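Local coordinates for uncharacterized ABC transporter solute-binding protein yclQ (Bacillus subtilis subsp. subtilis str. 168, PDB 3GFV) that captures iron-free and ferric petrobactin, as well as the precursor 3,4-dihydroxybenzoic acid, for the YclNOPQ ABC transporter that carries ferric petrobactin into the cell, at residues Ser102-Glu107 with Lys190-Leu195; Leu121-Asp124 with Glu130-Lys133; Val233-Thr238 with Thr243-Gln248. All blocks are in the same frame, centred on the assembly; numbering follows the deposited sequence.

Contact 1: Ser102-Glu107 with Lys190-Leu195; sequences SARQSE and KSRYGL. With PO4 (phosphate ion), chain C.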
loop_
_atom_site.group_PDB
_atom_site.type_symbol
_atom_site.label_atom_id
_atom_site.label_comp_id
_atom_site.label_asym_id
_atom_site.label_seq_id
_atom_site.Cartn_x
_atom_site.Cartn_y
_atom_site.Cartn_z
ATOM N N SER A 102 10.629 -2.609 -3.547
ATOM C CA SER A 102 10.241 -2.256 -2.195
ATOM C C SER A 102 10.395 -3.454 -1.271
ATOM O O SER A 102 11.243 -4.302 -1.497
ATOM C CB SER A 102 8.841 -1.623 -2.130
ATOM O OG SER A 102 7.867 -2.469 -2.707
ATOM N N ALA A 103 9.620 -3.479 -0.200
ATOM C CA ALA A 103 9.945 -4.374 0.898
ATOM C C ALA A 103 10.051 -5.855 0.493
ATOM O O ALA A 103 10.928 -6.570 0.974
ATOM C CB ALA A 103 8.934 -4.184 2.030
ATOM N N ARG A 104 9.171 -6.308 -0.391
ATOM C CA ARG A 104 9.141 -7.721 -0.750
ATOM C C ARG A 104 10.371 -8.187 -1.537
ATOM O O ARG A 104 10.604 -9.399 -1.649
ATOM C CB ARG A 104 7.864 -8.058 -1.521
ATOM C CG ARG A 104 6.591 -7.999 -0.657
ATOM C CD ARG A 104 5.363 -8.298 -1.499
ATOM N NE ARG A 104 4.179 -8.540 -0.681
ATOM C CZ ARG A 104 3.160 -7.693 -0.542
ATOM N NH1 ARG A 104 3.158 -6.521 -1.165
ATOM N NH2 ARG A 104 2.133 -8.027 0.226
ATOM N N GLN A 105 11.154 -7.243 -2.080
ATOM C CA GLN A 105 12.381 -7.606 -2.789
ATOM C C GLN A 105 13.640 -7.066 -2.098
ATOM O O GLN A 105 14.728 -7.041 -2.691
ATOM C CB GLN A 105 12.362 -7.095 -4.249
ATOM C CG GLN A 105 11.116 -7.442 -5.047
ATOM C CD GLN A 105 9.963 -6.479 -4.799
ATOM O OE1 GLN A 105 10.167 -5.303 -4.475
ATOM N NE2 GLN A 105 8.731 -6.982 -4.930
ATOM N N SER A 106 13.484 -6.649 -0.844
ATOM C CA SER A 106 14.554 -5.980 -0.081
ATOM C C SER A 106 15.874 -6.743 -0.094
ATOM O O SER A 106 16.950 -6.165 -0.285
ATOM C CB SER A 106 14.119 -5.787 1.376
ATOM O OG SER A 106 13.341 -4.616 1.518
ATOM N N GLU A 107 15.789 -8.051 0.105
ATOM C CA GLU A 107 16.977 -8.885 0.125
ATOM C C GLU A 107 17.632 -9.131 -1.223
ATOM O O GLU A 107 18.711 -9.712 -1.281
ATOM C CB GLU A 107 16.656 -10.238 0.765
ATOM C CG GLU A 107 17.217 -10.403 2.151
ATOM C CD GLU A 107 17.203 -11.860 2.572
ATOM O OE1 GLU A 107 18.283 -12.484 2.611
ATOM O OE2 GLU A 107 16.099 -12.378 2.819
ATOM N N LYS A 190 1.411 2.006 13.611
ATOM C CA LYS A 190 2.781 1.724 13.162
ATOM C C LYS A 190 2.908 0.376 12.457
ATOM O O LYS A 190 3.984 0.023 11.979
ATOM C CB LYS A 190 3.772 1.805 14.325
ATOM C CG LYS A 190 3.659 3.072 15.153
ATOM C CD LYS A 190 4.370 4.236 14.507
ATOM C CE LYS A 190 4.329 5.480 15.398
ATOM N NZ LYS A 190 2.969 6.115 15.446
ATOM N N SER A 191 1.814 -0.374 12.377
ATOM C CA SER A 191 1.835 -1.649 11.664
ATOM C C SER A 191 1.655 -1.428 10.164
ATOM O O SER A 191 1.507 -0.292 9.680
ATOM C CB SER A 191 0.743 -2.602 12.185
ATOM O OG SER A 191 -0.537 -2.194 11.712
ATOM N N ARG A 192 1.652 -2.527 9.427
ATOM C CA ARG A 192 1.451 -2.466 7.996
ATOM C C ARG A 192 0.228 -1.630 7.609
ATOM O O ARG A 192 0.256 -0.885 6.643
ATOM C CB ARG A 192 1.301 -3.887 7.470
ATOM C CG ARG A 192 1.053 -3.954 5.993
ATOM C CD ARG A 192 0.933 -5.415 5.616
ATOM N NE ARG A 192 1.088 -5.620 4.188
ATOM C CZ ARG A 192 1.219 -6.815 3.629
ATOM N NH1 ARG A 192 1.219 -7.909 4.387
ATOM N NH2 ARG A 192 1.350 -6.914 2.317
ATOM N N TYR A 193 -0.848 -1.732 8.381
ATOM C CA TYR A 193 -2.058 -0.973 8.072
ATOM C C TYR A 193 -2.355 0.078 9.132
ATOM O O TYR A 193 -3.482 0.602 9.227
ATOM C CB TYR A 193 -3.269 -1.905 7.874
ATOM C CG TYR A 193 -3.026 -2.982 6.836
ATOM C CD1 TYR A 193 -2.757 -2.654 5.510
ATOM C CD2 TYR A 193 -3.038 -4.325 7.185
ATOM C CE1 TYR A 193 -2.514 -3.648 4.566
ATOM C CE2 TYR A 193 -2.810 -5.312 6.252
ATOM C CZ TYR A 193 -2.549 -4.967 4.938
ATOM O OH TYR A 193 -2.318 -5.949 3.997
ATOM N N GLY A 194 -1.329 0.402 9.908
ATOM C CA GLY A 194 -1.410 1.439 10.912
ATOM C C GLY A 194 -1.871 2.801 10.414
ATOM O O GLY A 194 -2.347 3.605 11.211
ATOM N N LEU A 195 -1.722 3.089 9.122
ATOM C CA LEU A 195 -2.087 4.428 8.639
ATOM C C LEU A 195 -3.543 4.801 8.917
ATOM O O LEU A 195 -3.866 5.986 9.019
ATOM C CB LEU A 195 -1.733 4.623 7.154
ATOM C CG LEU A 195 -2.704 4.085 6.099
ATOM C CD1 LEU A 195 -2.302 4.663 4.739
ATOM C CD2 LEU A 195 -2.658 2.569 6.076
HETATM P P PO4 C . 4.042 -10.522 2.651
HETATM O O1 PO4 C . 3.791 -9.067 2.979
HETATM O O2 PO4 C . 3.220 -10.915 1.446
HETATM O O3 PO4 C . 5.515 -10.723 2.362
HETATM O O4 PO4 C . 3.635 -11.369 3.833
#

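Contact 2: Leu121-Asp124 with Glu130-Lys133; sequences LGVD and ESFK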
loop_
_atom_site.group_PDB
_atom_site.type_symbol
_atom_site.label_atom_id
_atom_site.label_comp_id
_atom_site.label_asym_id
_atom_site.label_seq_id
_atom_site.Cartn_x
_atom_site.Cartn_y
_atom_site.Cartn_z
ATOM N N LEU A 121 11.729 2.100 -2.894
ATOM C CA LEU A 121 10.692 3.099 -2.581
ATOM C C LEU A 121 9.519 2.490 -1.790
ATOM O O LEU A 121 8.352 2.656 -2.159
ATOM C CB LEU A 121 10.117 3.739 -3.844
ATOM C CG LEU A 121 11.112 4.537 -4.698
ATOM C CD1 LEU A 121 10.411 5.163 -5.911
ATOM C CD2 LEU A 121 11.834 5.614 -3.867
ATOM N N GLY A 122 9.801 1.798 -0.706
ATOM C CA GLY A 122 8.695 1.350 0.140
ATOM C C GLY A 122 8.411 2.293 1.286
ATOM O O GLY A 122 9.328 2.880 1.845
ATOM N N VAL A 123 7.142 2.408 1.676
ATOM C CA VAL A 123 6.806 3.235 2.829
ATOM C C VAL A 123 7.371 2.625 4.107
ATOM O O VAL A 123 7.461 1.396 4.250
ATOM C CB VAL A 123 5.278 3.473 2.977
ATOM C CG1 VAL A 123 4.753 4.356 1.831
ATOM C CG2 VAL A 123 4.520 2.141 3.061
ATOM N N ASP A 124 7.766 3.486 5.031
ATOM C CA ASP A 124 8.169 3.037 6.359
ATOM C C ASP A 124 6.949 3.270 7.245
ATOM O O ASP A 124 6.591 4.419 7.514
ATOM C CB ASP A 124 9.387 3.852 6.831
ATOM C CG ASP A 124 9.734 3.624 8.306
ATOM O OD1 ASP A 124 9.015 2.871 9.016
ATOM O OD2 ASP A 124 10.741 4.218 8.751
ATOM N N GLU A 130 6.090 10.790 6.119
ATOM C CA GLU A 130 7.445 11.213 5.777
ATOM C C GLU A 130 7.970 10.390 4.600
ATOM O O GLU A 130 8.436 10.951 3.607
ATOM C CB GLU A 130 8.380 11.077 6.980
ATOM C CG GLU A 130 9.845 11.378 6.683
ATOM C CD GLU A 130 10.732 11.268 7.920
ATOM O OE1 GLU A 130 11.676 10.449 7.908
ATOM O OE2 GLU A 130 10.477 11.990 8.907
ATOM N N SER A 131 7.881 9.065 4.719
ATOM C CA SER A 131 8.383 8.170 3.674
ATOM C C SER A 131 7.514 8.257 2.417
ATOM O O SER A 131 8.039 8.218 1.292
ATOM C CB SER A 131 8.518 6.709 4.176
ATOM O OG SER A 131 7.256 6.194 4.529
ATOM N N PHE A 132 6.198 8.381 2.598
ATOM C CA PHE A 132 5.270 8.538 1.471
ATOM C C PHE A 132 5.641 9.776 0.654
ATOM O O PHE A 132 5.797 9.725 -0.560
ATOM C CB PHE A 132 3.833 8.684 1.973
ATOM C CG PHE A 132 2.807 8.827 0.873
ATOM C CD1 PHE A 132 2.315 7.703 0.225
ATOM C CD2 PHE A 132 2.300 10.078 0.520
ATOM C CE1 PHE A 132 1.359 7.822 -0.782
ATOM C CE2 PHE A 132 1.355 10.208 -0.493
ATOM C CZ PHE A 132 0.870 9.062 -1.137
ATOM N N LYS A 133 5.774 10.910 1.316
ATOM C CA LYS A 133 6.145 12.108 0.563
ATOM C C LYS A 133 7.528 11.989 -0.069
ATOM O O LYS A 133 7.742 12.414 -1.208
ATOM C CB LYS A 133 6.053 13.341 1.442
ATOM C CG LYS A 133 4.613 13.626 1.845
ATOM C CD LYS A 133 4.523 14.875 2.713
ATOM C CE LYS A 133 3.108 15.420 2.709
ATOM N NZ LYS A 133 2.994 16.614 3.583
#

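Contact 3: Val233-Thr238 with Thr243-Gln248; sequences VIDRGT and TSSTKQ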
loop_
_atom_site.group_PDB
_atom_site.type_symbol
_atom_site.label_atom_id
_atom_site.label_comp_id
_atom_site.label_asym_id
_atom_site.label_seq_id
_atom_site.Cartn_x
_atom_site.Cartn_y
_atom_site.Cartn_z
ATOM N N VAL A 233 -11.711 -4.466 7.382
ATOM C CA VAL A 233 -11.304 -5.830 7.038
ATOM C C VAL A 233 -10.569 -5.899 5.705
ATOM O O VAL A 233 -11.047 -5.361 4.691
ATOM C CB VAL A 233 -12.523 -6.744 6.942
ATOM C CG1 VAL A 233 -12.087 -8.163 6.649
ATOM C CG2 VAL A 233 -13.301 -6.699 8.255
ATOM N N ILE A 234 -9.435 -6.598 5.712
ATOM C CA ILE A 234 -8.681 -6.902 4.484
ATOM C C ILE A 234 -8.648 -8.405 4.383
ATOM O O ILE A 234 -8.434 -9.084 5.385
ATOM C CB ILE A 234 -7.253 -6.345 4.576
ATOM C CG1 ILE A 234 -7.313 -4.816 4.568
ATOM C CG2 ILE A 234 -6.382 -6.811 3.401
ATOM C CD1 ILE A 234 -6.112 -4.197 5.209
ATOM N N ASP A 235 -8.885 -8.934 3.191
ATOM C CA ASP A 235 -8.859 -10.381 3.014
ATOM C C ASP A 235 -7.649 -10.791 2.176
ATOM O O ASP A 235 -7.611 -10.554 0.962
ATOM C CB ASP A 235 -10.134 -10.849 2.344
ATOM C CG ASP A 235 -10.319 -12.354 2.472
ATOM O OD1 ASP A 235 -9.379 -13.091 2.124
ATOM O OD2 ASP A 235 -11.364 -12.777 2.983
ATOM N N ARG A 236 -6.659 -11.401 2.823
ATOM C CA ARG A 236 -5.424 -11.763 2.118
ATOM C C ARG A 236 -5.709 -12.789 1.024
ATOM O O ARG A 236 -5.115 -12.743 -0.055
ATOM C CB ARG A 236 -4.385 -12.324 3.088
ATOM C CG ARG A 236 -3.066 -12.722 2.415
ATOM C CD ARG A 236 -2.068 -13.297 3.401
ATOM N NE ARG A 236 -0.840 -13.724 2.726
ATOM C CZ ARG A 236 -0.649 -14.937 2.213
ATOM N NH1 ARG A 236 -1.601 -15.864 2.304
ATOM N NH2 ARG A 236 0.504 -15.228 1.610
ATOM N N GLY A 237 -6.620 -13.709 1.309
ATOM C CA GLY A 237 -6.993 -14.725 0.329
ATOM C C GLY A 237 -7.531 -14.048 -0.922
ATOM O O GLY A 237 -7.095 -14.338 -2.038
ATOM N N THR A 238 -8.472 -13.127 -0.739
ATOM C CA THR A 238 -9.058 -12.436 -1.884
ATOM C C THR A 238 -7.983 -11.704 -2.664
ATOM O O THR A 238 -7.980 -11.708 -3.904
ATOM C CB THR A 238 -10.146 -11.448 -1.441
ATOM O OG1 THR A 238 -11.143 -12.164 -0.706
ATOM C CG2 THR A 238 -10.792 -10.782 -2.646
ATOM N N THR A 243 -9.161 -18.567 -1.553
ATOM C CA THR A 243 -10.515 -18.377 -1.056
ATOM C C THR A 243 -10.601 -17.214 -0.057
ATOM O O THR A 243 -9.665 -16.961 0.708
ATOM C CB THR A 243 -11.094 -19.667 -0.453
ATOM O OG1 THR A 243 -10.237 -20.130 0.595
ATOM C CG2 THR A 243 -11.173 -20.733 -1.533
ATOM N N SER A 244 -11.728 -16.504 -0.103
ATOM C CA SER A 244 -12.028 -15.435 0.847
ATOM C C SER A 244 -12.509 -16.019 2.165
ATOM O O SER A 244 -13.087 -17.102 2.196
ATOM C CB SER A 244 -13.119 -14.541 0.270
ATOM O OG SER A 244 -12.821 -14.229 -1.082
ATOM N N SER A 245 -12.290 -15.310 3.261
ATOM C CA SER A 245 -12.795 -15.841 4.536
ATOM C C SER A 245 -13.317 -14.732 5.431
ATOM O O SER A 245 -13.397 -14.875 6.652
ATOM C CB SER A 245 -11.740 -16.692 5.255
ATOM O OG SER A 245 -10.551 -15.958 5.484
ATOM N N THR A 246 -13.711 -13.634 4.810
ATOM C CA THR A 246 -14.249 -12.510 5.564
ATOM C C THR A 246 -15.613 -12.786 6.201
ATOM O O THR A 246 -15.841 -12.456 7.373
ATOM C CB THR A 246 -14.356 -11.293 4.664
ATOM O OG1 THR A 246 -13.033 -10.868 4.333
ATOM C CG2 THR A 246 -15.083 -10.178 5.382
ATOM N N LYS A 247 -16.523 -13.390 5.441
ATOM C CA LYS A 247 -17.879 -13.611 5.940
ATOM C C LYS A 247 -17.922 -14.575 7.115
ATOM O O LYS A 247 -18.733 -14.421 8.038
ATOM C CB LYS A 247 -18.793 -14.115 4.821
ATOM C CG LYS A 247 -19.075 -13.082 3.742
ATOM C CD LYS A 247 -20.209 -13.539 2.832
ATOM C CE LYS A 247 -21.385 -14.064 3.649
ATOM N NZ LYS A 247 -22.585 -14.379 2.816
ATOM N N GLN A 248 -17.071 -15.588 7.091
ATOM C CA GLN A 248 -17.085 -16.534 8.192
ATOM C C GLN A 248 -16.605 -15.817 9.439
ATOM O O GLN A 248 -16.934 -16.226 10.549
ATOM C CB GLN A 248 -16.240 -17.776 7.901
ATOM C CG GLN A 248 -14.732 -17.585 7.974
ATOM C CD GLN A 248 -13.979 -18.779 7.387
ATOM O OE1 GLN A 248 -13.245 -19.475 8.094
ATOM N NE2 GLN A 248 -14.178 -19.030 6.097
HETATM O O HOH W 1 -9.088 -15.589 3.177
#

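Contact 1: Ser102-Glu107 with Lys190-Leu195
Arg-104 and Arg-192 reach toward each other from loops of the two lobes of this siderophore-binding protein, and the two side chains cross at about a right angle beside a phosphate ion. Both chains run extended from CG to NE, which carries the guanidinium groups far from their backbones; their planes stand 56° apart. The phosphate, probably from the crystallisation liquor, lies at the edge of the Arg-104 group, where NE and NH2 both make weak hydrogen bonds to its O2 atom, 3.3 Å from NE. Its O1 atom comes within 3.2 Å of Arg-192 NH1, which is hydrogen-bonded to Thr-213 O. The recorded 2.5 Å between Arg-104 NH2 and Arg-192 NH2 is too short for two donors and is best treated as doubtful. Arg-192 CG lies over the centre of the Tyr-193 ring, and Tyr-193 OH over one face of the Arg-192 guanidinium. Lys-84 NZ is also hydrogen-bonded to the phosphate, a basic cluster consistent with a cleft that receives an acidic siderophore. Both arginines touch Tyr-275 of helix 271-276: Arg-104 NH2 donates to its carbonyl O, and its ring makes a cation-pi contact with Arg-104. The loops themselves follow strands 98-101 and 183-187.

Contact 2: Leu121-Asp124 with Glu130-Lys133
Where Val-123 and Asp-124 meet Ser-131, a beta-alpha connection of the periplasmic binding protein fold folds back on itself: the chain leaves strand 118-120, an outermost strand of the five-stranded parallel sheet, and turns into helix 128-142. Leu-121 starts the passage, its side chain packing further along that helix against Asp-135, Thr-138 and Ile-139, while its backbone still pairs with Ile-101. Gly-122 then carries the chain to Val-123, the residue whose CA comes nearest the helix backbone, 5.2 Å from the CA of Ser-131. The Val-123 CG1 branch lies at the edge of the Phe-132 ring, near its plane, and approaches Phe-132 CB to 4.4 Å, a light apolar touch. Phe-132 also packs on Leu-153 and Ile-156 of helix 146-170. Asp-124 ends the segment, and here the contact becomes polar. Its OD1 accepts from the backbone N of Ala-126, an Asx turn that leads the chain onward to the helix. In Ser-131 a chi1 of 63° sets OG between its own N and carbonyl carbon, where it is hydrogen-bonded to the carbonyl oxygens of both Lys-127 and Tyr-128, two acceptors for a single proton. To this same OG the backbone N of Asp-124 donates a bond of 2.8 Å, with an angle of 162° at the hydrogen.

Contact 3: Val233-Thr238 with Thr243-Gln248
Asp-235 meets Ser-245 and Thr-246 at the end of strand 230-235, where it is the N-cap of helix 236-240 in the second lobe of the binding-protein fold. The firm part of the contact is built round its carboxylate. With CG anti to the backbone N (chi1 -165°), OD2 is carried into the second segment and takes two hydrogen bonds: Ser-245 N, at 2.7 Å, uses the syn lone pair, and Thr-246 OG1, at 2.9 Å, the anti one. OD1 turns back to cap its own helix, met by Thr-238 N at 3.0 Å from above the carboxylate plane. One buried carboxylate thus links the start of helix 236-240 to the loop entering helix 246-250, with protein donors at OD2 and both Thr-238 N and a water at OD1. Val-233 adds an apolar touch, its CG1 lying 3.8 Å from Thr-246 CG2. Gly-237, also buried and without a side chain, lets Thr-243 O come to 3.5 Å from its CA in a CA-H...O contact. The outer side is looser. Thr-238 and Ser-244 are exposed, and their hydroxyls meet tip to tip, OG1 and OG 2.7 Å apart. A water links the two segments: it donates to Asp-235 OD1 and to Thr-243 O, and accepts at 2.8 Å from Ser-245 OG, which itself takes a hydrogen bond from Gly-182 N.

How the contacts relate
Along the chain contact 2 falls within the 82 residues that separate the two segments of contact 1, and contact 3 follows both. Contacts 1 and 2 have centres about 10 Å apart and touch where Ser-102 CB packs on Gly-122, next to the parallel sheet that holds strands 98-101 and 118-120. Contact 3 belongs to the mixed sheet of the other lobe; its centre lies about 20 Å from that of contact 1, which it touches through Tyr-193 and Ile-234, and about 27 Å from that of contact 2. Contacts 2 and 3 lie at strand-to-helix passages within one lobe each, while contact 1 brings together loops of both lobes beside a phosphate, consistent with a ligand cleft between them.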